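Local coordinates for GNA33 (Neisseria gonorrhoeae FA 1090, PDB 2G5D), which probably acts as a lytic transglycosylase, cleaving the MurNAc-GlcNAc linkage of peptidoglycan exolytically with formation of a 1,6-anhydro bond in MurNAc, at residues L208-R213 with G219-K224; P226-A231 with I256-A261; D233-F238 with A293-N298; L237-I242 with V269-Y274; G279-G284 with Q289-Y294. One frame throughout, in Å; residues are numbered along the deposited sequence.

Contact 1. Residues L208-R213 with G219-K224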
# COMPACT_ATOMS: atom_id res chain seq x y z
N LEU A 208 26.29 11.84 2.98
CA LEU A 208 26.27 11.10 1.72
C LEU A 208 25.00 10.27 1.60
O LEU A 208 24.48 9.82 2.63
CB LEU A 208 27.47 10.15 1.64
CG LEU A 208 28.83 10.59 2.19
CD1 LEU A 208 29.66 9.36 2.51
CD2 LEU A 208 29.54 11.49 1.19
N PRO A 209 24.51 10.05 0.36
CA PRO A 209 23.38 9.13 0.14
C PRO A 209 23.57 7.82 0.92
O PRO A 209 24.70 7.36 1.05
CB PRO A 209 23.44 8.87 -1.37
CG PRO A 209 23.99 10.13 -1.93
CD PRO A 209 24.96 10.66 -0.90
N TYR A 210 22.49 7.27 1.45
CA TYR A 210 22.58 6.01 2.17
C TYR A 210 22.87 4.85 1.21
O TYR A 210 22.77 5.01 -0.01
CB TYR A 210 21.33 5.72 3.04
CG TYR A 210 21.68 4.83 4.21
CD1 TYR A 210 21.37 3.47 4.21
CD2 TYR A 210 22.42 5.34 5.29
CE1 TYR A 210 21.75 2.64 5.27
CE2 TYR A 210 22.79 4.53 6.34
CZ TYR A 210 22.46 3.18 6.33
OH TYR A 210 22.85 2.39 7.38
N HIS A 211 23.27 3.72 1.78
CA HIS A 211 23.65 2.52 1.02
C HIS A 211 22.53 2.03 0.09
O HIS A 211 21.34 2.14 0.39
CB HIS A 211 24.06 1.41 1.99
CG HIS A 211 25.26 1.74 2.82
ND1 HIS A 211 26.53 1.80 2.30
CD2 HIS A 211 25.38 2.00 4.15
CE1 HIS A 211 27.39 2.09 3.26
NE2 HIS A 211 26.71 2.22 4.39
N THR A 212 22.94 1.49 -1.06
CA THR A 212 22.04 0.96 -2.08
C THR A 212 21.80 -0.51 -1.80
O THR A 212 22.56 -1.12 -1.03
CB THR A 212 22.66 1.09 -3.49
OG1 THR A 212 23.95 0.46 -3.49
CG2 THR A 212 22.81 2.54 -3.91
N ARG A 213 20.77 -1.08 -2.43
CA ARG A 213 20.46 -2.52 -2.29
C ARG A 213 21.68 -3.41 -2.54
O ARG A 213 21.94 -4.32 -1.76
CB ARG A 213 19.32 -2.95 -3.22
CG ARG A 213 18.95 -4.41 -3.09
CD ARG A 213 17.75 -4.77 -3.93
NE ARG A 213 16.53 -4.12 -3.47
CZ ARG A 213 15.72 -4.58 -2.51
NH1 ARG A 213 15.97 -5.72 -1.88
NH2 ARG A 213 14.65 -3.88 -2.20
N GLY A 219 26.76 -6.82 2.23
CA GLY A 219 27.14 -6.82 3.64
C GLY A 219 27.47 -5.47 4.27
O GLY A 219 28.07 -5.43 5.34
N ALA A 220 27.08 -4.38 3.62
CA ALA A 220 27.39 -3.03 4.11
C ALA A 220 26.72 -2.65 5.44
O ALA A 220 27.13 -1.69 6.08
CB ALA A 220 27.10 -1.97 3.05
N LEU A 221 25.69 -3.40 5.84
CA LEU A 221 25.00 -3.13 7.10
C LEU A 221 25.45 -4.03 8.24
O LEU A 221 24.86 -4.00 9.32
CB LEU A 221 23.47 -3.21 6.91
CG LEU A 221 22.78 -2.24 5.94
CD1 LEU A 221 21.28 -2.46 6.00
CD2 LEU A 221 23.10 -0.79 6.23
N ASP A 222 26.48 -4.83 8.02
CA ASP A 222 27.02 -5.69 9.06
C ASP A 222 27.45 -4.89 10.28
O ASP A 222 28.34 -4.04 10.19
CB ASP A 222 28.20 -6.52 8.55
CG ASP A 222 27.76 -7.72 7.71
OD1 ASP A 222 26.55 -8.03 7.69
OD2 ASP A 222 28.63 -8.34 7.08
N GLY A 223 26.77 -5.15 11.40
CA GLY A 223 27.10 -4.55 12.69
C GLY A 223 26.44 -3.21 13.01
O GLY A 223 26.72 -2.64 14.06
N LYS A 224 25.58 -2.71 12.13
CA LYS A 224 25.04 -1.35 12.32
C LYS A 224 23.55 -1.19 11.98
O LYS A 224 23.09 -0.09 11.66
CB LYS A 224 25.89 -0.31 11.56
CG LYS A 224 25.90 -0.46 10.04
CD LYS A 224 26.58 0.72 9.39
CE LYS A 224 26.17 0.83 7.94
NZ LYS A 224 26.94 1.91 7.26

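Contact 2. Residues P226-A231 with I256-A261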
# COMPACT_ATOMS: atom_id res chain seq x y z
N PRO A 226 19.56 -3.15 13.28
CA PRO A 226 18.81 -4.25 13.90
C PRO A 226 18.30 -5.22 12.84
O PRO A 226 17.90 -4.80 11.75
CB PRO A 226 17.63 -3.53 14.58
CG PRO A 226 17.51 -2.23 13.90
CD PRO A 226 18.90 -1.85 13.46
N ILE A 227 18.37 -6.51 13.15
CA ILE A 227 17.84 -7.56 12.28
C ILE A 227 16.56 -8.12 12.92
O ILE A 227 16.55 -8.53 14.08
CB ILE A 227 18.89 -8.68 12.04
CG1 ILE A 227 20.07 -8.13 11.25
CG2 ILE A 227 18.27 -9.87 11.30
CD1 ILE A 227 21.41 -8.75 11.62
N LEU A 228 15.47 -8.12 12.14
CA LEU A 228 14.17 -8.51 12.66
C LEU A 228 13.90 -10.01 12.48
O LEU A 228 12.95 -10.55 13.04
CB LEU A 228 13.05 -7.69 11.99
CG LEU A 228 13.24 -6.17 11.87
CD1 LEU A 228 12.06 -5.58 11.13
CD2 LEU A 228 13.41 -5.49 13.22
N GLY A 229 14.77 -10.67 11.72
CA GLY A 229 14.59 -12.07 11.43
C GLY A 229 15.30 -12.40 10.15
O GLY A 229 16.01 -11.55 9.59
N TYR A 230 15.11 -13.63 9.69
CA TYR A 230 15.82 -14.17 8.54
C TYR A 230 14.86 -14.87 7.59
O TYR A 230 14.00 -15.62 8.03
CB TYR A 230 16.93 -15.13 9.01
CG TYR A 230 18.06 -14.43 9.72
CD1 TYR A 230 17.94 -14.06 11.06
CD2 TYR A 230 19.24 -14.10 9.05
CE1 TYR A 230 18.97 -13.39 11.72
CE2 TYR A 230 20.28 -13.43 9.70
CZ TYR A 230 20.13 -13.08 11.02
OH TYR A 230 21.15 -12.42 11.67
N ALA A 231 15.01 -14.59 6.29
CA ALA A 231 14.22 -15.25 5.25
C ALA A 231 14.98 -16.44 4.66
O ALA A 231 16.21 -16.44 4.58
CB ALA A 231 13.88 -14.25 4.16
N ILE A 256 6.01 -14.01 12.29
CA ILE A 256 6.70 -12.79 12.70
C ILE A 256 6.27 -11.69 11.73
O ILE A 256 6.54 -11.76 10.53
CB ILE A 256 8.25 -12.96 12.73
CG1 ILE A 256 8.66 -13.92 13.85
CG2 ILE A 256 8.94 -11.62 12.93
CD1 ILE A 256 10.06 -14.51 13.70
N ARG A 257 5.57 -10.69 12.26
CA ARG A 257 4.93 -9.66 11.44
C ARG A 257 5.89 -8.50 11.21
O ARG A 257 6.45 -7.94 12.15
CB ARG A 257 3.62 -9.20 12.09
CG ARG A 257 2.68 -10.35 12.48
CD ARG A 257 1.22 -9.90 12.59
NE ARG A 257 0.76 -9.26 11.35
CZ ARG A 257 0.39 -7.99 11.23
NH1 ARG A 257 0.38 -7.18 12.29
NH2 ARG A 257 0.02 -7.52 10.04
N ILE A 258 6.08 -8.17 9.94
CA ILE A 258 7.06 -7.19 9.51
C ILE A 258 6.36 -6.08 8.70
O ILE A 258 5.67 -6.36 7.71
CB ILE A 258 8.21 -7.89 8.68
CG1 ILE A 258 8.88 -9.01 9.48
CG2 ILE A 258 9.26 -6.91 8.24
CD1 ILE A 258 9.47 -8.56 10.82
N GLY A 259 6.52 -4.84 9.15
CA GLY A 259 5.87 -3.70 8.51
C GLY A 259 6.87 -2.70 7.97
O GLY A 259 8.00 -2.65 8.43
N TYR A 260 6.44 -1.90 7.00
CA TYR A 260 7.23 -0.79 6.48
C TYR A 260 7.60 0.23 7.57
O TYR A 260 6.74 0.67 8.33
CB TYR A 260 6.44 -0.08 5.37
CG TYR A 260 7.13 1.12 4.78
CD1 TYR A 260 8.03 0.98 3.72
CD2 TYR A 260 6.90 2.39 5.29
CE1 TYR A 260 8.67 2.09 3.18
CE2 TYR A 260 7.54 3.50 4.77
CZ TYR A 260 8.42 3.34 3.71
OH TYR A 260 9.04 4.45 3.20
N ALA A 261 8.87 0.61 7.63
CA ALA A 261 9.31 1.68 8.53
C ALA A 261 9.83 2.88 7.73
O ALA A 261 9.38 4.01 7.94
CB ALA A 261 10.37 1.18 9.51

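Contact 3. Residues D233-F238 with A293-N298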
# COMPACT_ATOMS: atom_id res chain seq x y z
N ASP A 233 14.52 -17.53 1.43
CA ASP A 233 14.72 -17.23 0.02
C ASP A 233 14.90 -15.72 -0.20
O ASP A 233 14.04 -14.95 0.23
CB ASP A 233 13.53 -17.74 -0.79
CG ASP A 233 13.71 -17.58 -2.28
OD1 ASP A 233 14.34 -18.47 -2.90
OD2 ASP A 233 13.24 -16.58 -2.85
N PRO A 234 15.99 -15.30 -0.90
CA PRO A 234 16.31 -13.87 -1.15
C PRO A 234 15.41 -13.20 -2.19
O PRO A 234 15.27 -11.97 -2.18
CB PRO A 234 17.73 -13.94 -1.72
CG PRO A 234 17.77 -15.25 -2.42
CD PRO A 234 17.00 -16.19 -1.52
N VAL A 235 14.86 -13.97 -3.12
CA VAL A 235 13.92 -13.44 -4.11
C VAL A 235 12.56 -13.19 -3.46
O VAL A 235 11.95 -12.13 -3.67
CB VAL A 235 13.79 -14.35 -5.38
CG1 VAL A 235 12.70 -13.83 -6.33
CG2 VAL A 235 15.11 -14.44 -6.10
N GLU A 236 12.10 -14.15 -2.65
CA GLU A 236 10.91 -13.92 -1.83
C GLU A 236 11.08 -12.71 -0.91
O GLU A 236 10.12 -11.95 -0.71
CB GLU A 236 10.48 -15.15 -1.02
CG GLU A 236 9.95 -16.30 -1.85
CD GLU A 236 9.35 -17.41 -1.00
OE1 GLU A 236 9.84 -18.54 -1.08
OE2 GLU A 236 8.38 -17.17 -0.25
N LEU A 237 12.29 -12.51 -0.37
CA LEU A 237 12.53 -11.32 0.45
C LEU A 237 12.49 -10.07 -0.39
O LEU A 237 12.02 -9.01 0.05
CB LEU A 237 13.89 -11.36 1.15
CG LEU A 237 14.04 -10.87 2.59
CD1 LEU A 237 15.47 -10.32 2.83
CD2 LEU A 237 12.93 -9.88 3.08
N PHE A 238 13.01 -10.19 -1.62
CA PHE A 238 13.09 -9.06 -2.52
C PHE A 238 11.68 -8.56 -2.77
O PHE A 238 11.42 -7.36 -2.68
CB PHE A 238 13.79 -9.46 -3.83
CG PHE A 238 13.92 -8.32 -4.80
CD1 PHE A 238 15.08 -7.55 -4.83
CD2 PHE A 238 12.89 -8.01 -5.67
CE1 PHE A 238 15.21 -6.49 -5.72
CE2 PHE A 238 13.00 -6.94 -6.56
CZ PHE A 238 14.16 -6.18 -6.58
N ALA A 293 12.69 -19.61 -9.18
CA ALA A 293 13.14 -20.85 -9.82
C ALA A 293 14.36 -20.65 -10.72
O ALA A 293 15.29 -21.48 -10.72
CB ALA A 293 11.99 -21.51 -10.59
N TYR A 294 14.38 -19.54 -11.47
CA TYR A 294 15.55 -19.19 -12.29
C TYR A 294 16.81 -19.02 -11.43
O TYR A 294 17.90 -19.42 -11.83
CB TYR A 294 15.28 -17.94 -13.14
CG TYR A 294 16.50 -17.48 -13.94
CD1 TYR A 294 16.71 -17.91 -15.24
CD2 TYR A 294 17.46 -16.63 -13.36
CE1 TYR A 294 17.84 -17.51 -15.97
CE2 TYR A 294 18.58 -16.22 -14.07
CZ TYR A 294 18.77 -16.66 -15.37
OH TYR A 294 19.88 -16.25 -16.07
N MET A 295 16.64 -18.42 -10.26
CA MET A 295 17.74 -18.10 -9.36
C MET A 295 18.30 -19.33 -8.63
O MET A 295 19.51 -19.42 -8.36
CB MET A 295 17.28 -17.04 -8.36
CG MET A 295 18.12 -15.77 -8.33
SD MET A 295 18.76 -15.19 -9.92
CE MET A 295 17.49 -14.10 -10.54
N ARG A 296 17.41 -20.27 -8.32
CA ARG A 296 17.82 -21.53 -7.72
C ARG A 296 18.65 -22.35 -8.71
O ARG A 296 19.60 -23.04 -8.32
CB ARG A 296 16.60 -22.32 -7.22
CG ARG A 296 16.81 -23.05 -5.88
CD ARG A 296 16.77 -22.09 -4.67
NE ARG A 296 15.50 -22.15 -3.93
CZ ARG A 296 15.26 -21.51 -2.78
NH1 ARG A 296 16.19 -20.74 -2.21
NH2 ARG A 296 14.08 -21.64 -2.18
N GLN A 297 18.30 -22.24 -10.00
CA GLN A 297 19.05 -22.87 -11.09
C GLN A 297 20.27 -22.04 -11.52
O GLN A 297 21.21 -22.57 -12.12
CB GLN A 297 18.16 -23.11 -12.32
CG GLN A 297 16.92 -24.02 -12.11
CD GLN A 297 17.24 -25.47 -11.75
OE1 GLN A 297 16.76 -25.98 -10.74
NE2 GLN A 297 18.04 -26.14 -12.58
N ASN A 298 20.26 -20.74 -11.20
CA ASN A 298 21.31 -19.80 -11.66
C ASN A 298 21.87 -18.86 -10.58
O ASN A 298 21.76 -17.64 -10.71
CB ASN A 298 20.80 -18.99 -12.84
CG ASN A 298 20.61 -19.83 -14.07
OD1 ASN A 298 21.57 -20.11 -14.80
ND2 ASN A 298 19.38 -20.25 -14.32

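Contact 4. Residues L237-I242 with V269-Y274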
# COMPACT_ATOMS: atom_id res chain seq x y z
N LEU A 237 12.29 -12.51 -0.37
CA LEU A 237 12.53 -11.32 0.45
C LEU A 237 12.49 -10.07 -0.39
O LEU A 237 12.02 -9.01 0.05
CB LEU A 237 13.89 -11.36 1.15
CG LEU A 237 14.04 -10.87 2.59
CD1 LEU A 237 15.47 -10.32 2.83
CD2 LEU A 237 12.93 -9.88 3.08
N PHE A 238 13.01 -10.19 -1.62
CA PHE A 238 13.09 -9.06 -2.52
C PHE A 238 11.68 -8.56 -2.77
O PHE A 238 11.42 -7.36 -2.68
CB PHE A 238 13.79 -9.46 -3.83
CG PHE A 238 13.92 -8.32 -4.80
CD1 PHE A 238 15.08 -7.55 -4.83
CD2 PHE A 238 12.89 -8.01 -5.67
CE1 PHE A 238 15.21 -6.49 -5.72
CE2 PHE A 238 13.00 -6.94 -6.56
CZ PHE A 238 14.16 -6.18 -6.58
N PHE A 239 10.77 -9.48 -3.05
CA PHE A 239 9.36 -9.15 -3.31
C PHE A 239 8.54 -8.65 -2.11
O PHE A 239 7.58 -7.90 -2.29
CB PHE A 239 8.67 -10.30 -4.04
CG PHE A 239 8.89 -10.28 -5.53
CD1 PHE A 239 10.04 -10.85 -6.08
CD2 PHE A 239 7.96 -9.67 -6.38
CE1 PHE A 239 10.26 -10.82 -7.45
CE2 PHE A 239 8.18 -9.63 -7.75
CZ PHE A 239 9.33 -10.21 -8.29
N MET A 240 8.92 -9.04 -0.89
CA MET A 240 8.38 -8.42 0.32
C MET A 240 8.69 -6.93 0.33
O MET A 240 7.84 -6.13 0.74
CB MET A 240 8.95 -9.05 1.60
CG MET A 240 8.22 -8.64 2.89
SD MET A 240 8.85 -9.49 4.36
CE MET A 240 10.22 -8.45 4.84
N HIS A 241 9.90 -6.56 -0.11
CA HIS A 241 10.27 -5.15 -0.26
C HIS A 241 9.31 -4.45 -1.23
O HIS A 241 8.85 -3.35 -0.94
CB HIS A 241 11.71 -5.01 -0.76
CG HIS A 241 12.75 -5.10 0.31
ND1 HIS A 241 12.94 -6.23 1.08
CD2 HIS A 241 13.71 -4.22 0.69
CE1 HIS A 241 13.95 -6.03 1.91
NE2 HIS A 241 14.44 -4.82 1.69
N ILE A 242 9.00 -5.11 -2.34
CA ILE A 242 8.08 -4.57 -3.35
C ILE A 242 6.66 -4.32 -2.82
O ILE A 242 6.02 -3.34 -3.22
CB ILE A 242 8.07 -5.42 -4.67
CG1 ILE A 242 9.47 -5.50 -5.27
CG2 ILE A 242 7.11 -4.82 -5.72
CD1 ILE A 242 9.62 -6.54 -6.36
N VAL A 269 13.77 0.02 -9.54
CA VAL A 269 13.94 -0.56 -10.87
C VAL A 269 13.33 -1.96 -10.89
O VAL A 269 13.59 -2.76 -10.00
CB VAL A 269 15.43 -0.60 -11.31
CG1 VAL A 269 15.60 -1.39 -12.61
CG2 VAL A 269 16.00 0.80 -11.45
N SER A 270 12.51 -2.24 -11.90
CA SER A 270 11.99 -3.60 -12.10
C SER A 270 13.09 -4.59 -12.54
O SER A 270 13.66 -4.46 -13.62
CB SER A 270 10.85 -3.60 -13.12
OG SER A 270 10.28 -4.89 -13.21
N ILE A 271 13.36 -5.56 -11.68
CA ILE A 271 14.30 -6.65 -11.99
C ILE A 271 13.73 -7.58 -13.06
O ILE A 271 14.48 -8.16 -13.85
CB ILE A 271 14.74 -7.45 -10.72
CG1 ILE A 271 13.53 -8.10 -10.02
CG2 ILE A 271 15.55 -6.54 -9.76
CD1 ILE A 271 13.89 -9.31 -9.12
N GLY A 272 12.41 -7.72 -13.09
CA GLY A 272 11.70 -8.45 -14.14
C GLY A 272 11.90 -7.90 -15.55
O GLY A 272 12.02 -8.66 -16.50
N ARG A 273 11.93 -6.57 -15.66
CA ARG A 273 12.22 -5.90 -16.93
C ARG A 273 13.70 -5.97 -17.26
O ARG A 273 14.07 -6.02 -18.43
CB ARG A 273 11.74 -4.44 -16.93
CG ARG A 273 10.23 -4.27 -16.94
CD ARG A 273 9.80 -2.80 -17.11
NE ARG A 273 8.59 -2.53 -16.32
CZ ARG A 273 8.57 -1.82 -15.20
NH1 ARG A 273 9.67 -1.25 -14.72
NH2 ARG A 273 7.42 -1.65 -14.55
N TYR A 274 14.54 -5.97 -16.22
CA TYR A 274 15.98 -6.16 -16.41
C TYR A 274 16.31 -7.54 -16.98
O TYR A 274 17.07 -7.66 -17.95
CB TYR A 274 16.75 -5.92 -15.11
CG TYR A 274 18.23 -6.25 -15.22
CD1 TYR A 274 19.11 -5.34 -15.80
CD2 TYR A 274 18.74 -7.47 -14.77
CE1 TYR A 274 20.48 -5.63 -15.92
CE2 TYR A 274 20.10 -7.78 -14.89
CZ TYR A 274 20.96 -6.85 -15.47
OH TYR A 274 22.31 -7.12 -15.59

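Contact 5. Residues G279-G284 with Q289-Y294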
# COMPACT_ATOMS: atom_id res chain seq x y z
N GLY A 279 19.11 -11.89 -21.85
CA GLY A 279 17.68 -12.02 -21.63
C GLY A 279 17.48 -13.34 -20.92
O GLY A 279 17.32 -14.38 -21.55
N TYR A 280 17.49 -13.28 -19.59
CA TYR A 280 17.52 -14.46 -18.73
C TYR A 280 16.19 -15.19 -18.67
O TYR A 280 16.14 -16.42 -18.69
CB TYR A 280 17.98 -14.06 -17.32
CG TYR A 280 19.28 -13.30 -17.30
CD1 TYR A 280 19.44 -12.16 -16.50
CD2 TYR A 280 20.37 -13.71 -18.10
CE1 TYR A 280 20.65 -11.46 -16.49
CE2 TYR A 280 21.56 -13.01 -18.10
CZ TYR A 280 21.70 -11.89 -17.30
OH TYR A 280 22.88 -11.21 -17.30
N LEU A 281 15.11 -14.42 -18.57
CA LEU A 281 13.75 -14.96 -18.67
C LEU A 281 12.96 -14.16 -19.69
O LEU A 281 13.36 -13.05 -20.05
CB LEU A 281 13.04 -14.88 -17.31
CG LEU A 281 13.37 -15.90 -16.22
CD1 LEU A 281 12.53 -15.59 -14.99
CD2 LEU A 281 13.12 -17.33 -16.69
N LYS A 282 11.85 -14.73 -20.16
CA LYS A 282 10.86 -13.98 -20.93
C LYS A 282 9.96 -13.23 -19.93
O LYS A 282 9.73 -13.71 -18.81
CB LYS A 282 10.05 -14.92 -21.82
CG LYS A 282 10.90 -15.70 -22.82
CD LYS A 282 10.09 -16.24 -23.98
CE LYS A 282 11.01 -16.77 -25.08
NZ LYS A 282 10.27 -17.18 -26.31
N LEU A 283 9.47 -12.06 -20.33
CA LEU A 283 8.66 -11.20 -19.44
C LEU A 283 7.26 -11.77 -19.17
O LEU A 283 6.32 -11.03 -18.85
CB LEU A 283 8.58 -9.77 -19.99
CG LEU A 283 8.12 -8.62 -19.08
CD1 LEU A 283 9.29 -8.00 -18.33
CD2 LEU A 283 7.37 -7.56 -19.88
N GLY A 284 7.12 -13.08 -19.32
CA GLY A 284 5.89 -13.79 -18.98
C GLY A 284 6.16 -14.68 -17.77
O GLY A 284 5.23 -15.05 -17.05
N GLN A 289 7.73 -16.22 -8.58
CA GLN A 289 7.96 -17.66 -8.58
C GLN A 289 8.89 -18.12 -9.72
O GLN A 289 9.69 -19.05 -9.54
CB GLN A 289 6.61 -18.40 -8.64
CG GLN A 289 5.54 -17.85 -7.66
CD GLN A 289 4.75 -16.64 -8.22
OE1 GLN A 289 4.34 -16.63 -9.39
NE2 GLN A 289 4.53 -15.63 -7.37
N GLY A 290 8.78 -17.46 -10.87
CA GLY A 290 9.68 -17.70 -12.00
C GLY A 290 11.09 -17.15 -11.78
O GLY A 290 12.06 -17.76 -12.21
N ILE A 291 11.21 -16.01 -11.11
CA ILE A 291 12.53 -15.49 -10.75
C ILE A 291 13.16 -16.37 -9.66
O ILE A 291 14.36 -16.67 -9.69
CB ILE A 291 12.47 -13.99 -10.35
CG1 ILE A 291 11.98 -13.15 -11.53
CG2 ILE A 291 13.83 -13.48 -9.88
CD1 ILE A 291 11.61 -11.71 -11.19
N LYS A 292 12.35 -16.81 -8.71
CA LYS A 292 12.80 -17.69 -7.66
C LYS A 292 13.39 -19.00 -8.23
O LYS A 292 14.48 -19.41 -7.81
CB LYS A 292 11.67 -17.98 -6.67
CG LYS A 292 12.05 -18.93 -5.55
CD LYS A 292 10.84 -19.28 -4.71
CE LYS A 292 11.23 -20.29 -3.66
NZ LYS A 292 10.15 -20.51 -2.68
N ALA A 293 12.69 -19.61 -9.18
CA ALA A 293 13.14 -20.85 -9.82
C ALA A 293 14.36 -20.65 -10.72
O ALA A 293 15.29 -21.48 -10.72
CB ALA A 293 11.99 -21.51 -10.59
N TYR A 294 14.38 -19.54 -11.47
CA TYR A 294 15.55 -19.19 -12.29
C TYR A 294 16.81 -19.02 -11.43
O TYR A 294 17.90 -19.42 -11.83
CB TYR A 294 15.28 -17.94 -13.14
CG TYR A 294 16.50 -17.48 -13.94
CD1 TYR A 294 16.71 -17.91 -15.24
CD2 TYR A 294 17.46 -16.63 -13.36
CE1 TYR A 294 17.84 -17.51 -15.97
CE2 TYR A 294 18.58 -16.22 -14.07
CZ TYR A 294 18.77 -16.66 -15.37
OH TYR A 294 19.88 -16.25 -16.07

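Contact 1. Residues L208-R213 with G219-K224
The ammonium nitrogen NZ of K224 is gripped by two groups: it donates to NE2 of H211 at 2.9 Å and forms a salt bridge with OD2 of D146. The approach to the imidazole is near its edge, with NZ tilted 17° out of the ring plane. K224 reaches there on a chain extended beyond CG. The methyl CB of A220 lies over one face of the same ring in a CH-pi contact, 4.0 Å from the centroid and 16° off the normal. The contact bridges the end of strand 206-209 and the loop that follows helix 213-217, within the MltA-specific insert domain. G219, just after helix 213-217, closes it with a Schellman motif, and a type I turn from G219 to D222 carries A220 and L221 past the imidazole. CD2 of L221 approaches Y210 obliquely, 3.4 Å from OH of Y210. That hydroxyl is hydrogen-bonded to OD1 of D146, so one carboxylate holds both the tyrosine and the lysine.

Contact 2. Residues P226-A231 with I256-A261
Strand 227-231 and segment 256-261 of strand 255-263 face each other without pairing: the nearest CA atoms, those of L228 and I258, are 7.9 Å apart, and the bridge between them is made mainly by side chains. L228 has a psi of -11°, far from extended values, and G229 follows with a phi of 156°, so the first strand is kinked where it meets the second. In segment 256-261 the backbone stays extended through I256 and I258, and both of these residues point their CB toward the opposing segment. The main meeting is between L228 and I258, whose side chains cross obliquely. CD1 of I258 fits against the base and one branch of the leucine, 3.9 Å from CB of L228 and 4.0 Å from CD1 of L228. Chi1 and chi2 of I258, both -57°, together swing CD1 to this place. In the fold, 227-231 pairs with strands 116-129 and 138-141, whereas 255-263 runs between 246-249 and 313-317, and the contact therefore spans strands that are not sheet neighbours. F315 of strand 313-317 touches both L228 and I258, and M240 of helix 234-243 packs on I258. A looser touch is made by I256, whose CG2 methyl lies 4.2 Å from the carbonyl O of L228.

Contact 3. Residues D233-F238 with A293-N298
Helices 234-243 and 288-297 meet here, the first by its N-terminal turn and the second by its last turns, through one ion pair and one apolar touch. OD1 of D233 lies 3.0 Å from NH1 of R296 in a salt bridge, but it sits over one face of the guanidinium, whose plane is turned 89° from the carboxylate. With the oxygen well out of that plane, the attraction is one of charge, with no N-H aimed at it. CG2 of V235 rests 4.0 Å from CG of M295, the two side chains crossing at about a right angle. L302 and M275 pack on M295. K292 touches D233 and makes a salt bridge with E236. What positions D233 is its role as N-cap: with CG anti to the backbone N (chi1 -175°), it can turn its carboxylate back over the first turn. The second oxygen OD2 uses its anti lone pair to accept from E236 N at 2.7 Å, with an N-H...O angle of 167°.

Contact 4. Residues L237-I242 with V269-Y274
Part of the helical side of the MltA-specific insert domain, this contact sets the middle of helix 234-243 against the first turn of helix 271-276. F238 and I271 carry it, their side chains coming from opposite directions. The CD1 methyl of I271 lies over a face of the phenyl ring in a CH-pi contact, 4.0 Å from the centroid and 27° off the normal, displaced toward the CD2-CE2 side. CG2, the other branch of I271, is 3.5 Å from CZ of F238. Both branches lie on one side of the ring plane, CD1 over the face and CG2 out past the CZ rim, an arrangement set by chi1 of 61°, which places CG1 between the backbone N and carbonyl carbon while CG2 is anti to the latter. F239, one residue along helix 234-243, adds an oblique touch, its CE1 being 4.3 Å from CD1 of I271. In this helix cluster, I291 of helix 288-297 packs against both F239 and I271, and L306 of helix 302-306 lies on F238. The start of helix 271-276 is capped weakly, S270 OG accepting from R273 N at 3.4 Å. Within helix 234-243, L237 O takes two donors from opposite faces of its carbonyl plane: the backbone N of H241 and, well above that plane, ND1 of H241 at 3.1 Å. The latter helps to hold the imidazole, which Y312 and F315 meet edge-to-face.

Contact 5. Residues G279-G284 with Q289-Y294
The rings of Y280 and Y294 lie nearly parallel, at 29°, but are slid so far apart that they barely overlap, with centroids 5.9 Å apart. The phenol end of Y294 comes to the root of the other ring in a close, oblique approach: its OH is 3.2 Å and its CZ 3.3 Å from CB of Y280. L281 meets the Y294 ring obliquely as well, CD2 of L281 lying 3.9 Å from CD1 of Y294, and these two side chains slide past each other in opposite directions. The backbone enters too, since O of Y280 is 3.4 Å from CE1 of Y294. Y294 extends from its helix with CG anti to the backbone N (chi1 176°), which carries the ring out to the loop. The other branch of L281 turns to the helix: its CD1 packs on the bare backbone of G290, 3.6 Å from O of G290, and lies 4.3 Å from CG1 of I291. The loop joining helices 271-276 and 288-297 is thereby folded against the second of them, with M275 of the first touching L281, I291 and Y294. The polar end of Y280 is tied outside the pair, by a hydrogen bond to E304. Across these two segments, therefore, Y294 is met by van der Waals contact.

How the contacts relate
All five contacts lie within the MltA-specific insert domain. Contacts 3 and 4 are buried and share helix 234-243, while contacts 3 and 5 share helix 288-297; the I271-I291 touch joins contacts 4 and 5. These three form one helical cluster, their centres about 10 to 12 Å apart. Contact 5 lies at the surface, and contacts 1 and 2 are partly buried. Contact 1 is polar, a lysine-imidazole hydrogen bond backed by the D146 salt bridge, and contact 3 has a face-on ion pair; contacts 2, 4 and 5 are essentially apolar across their segments. R213 connects contact 1 to F238 and H241 of contact 4, and M240 links that helix to contact 2.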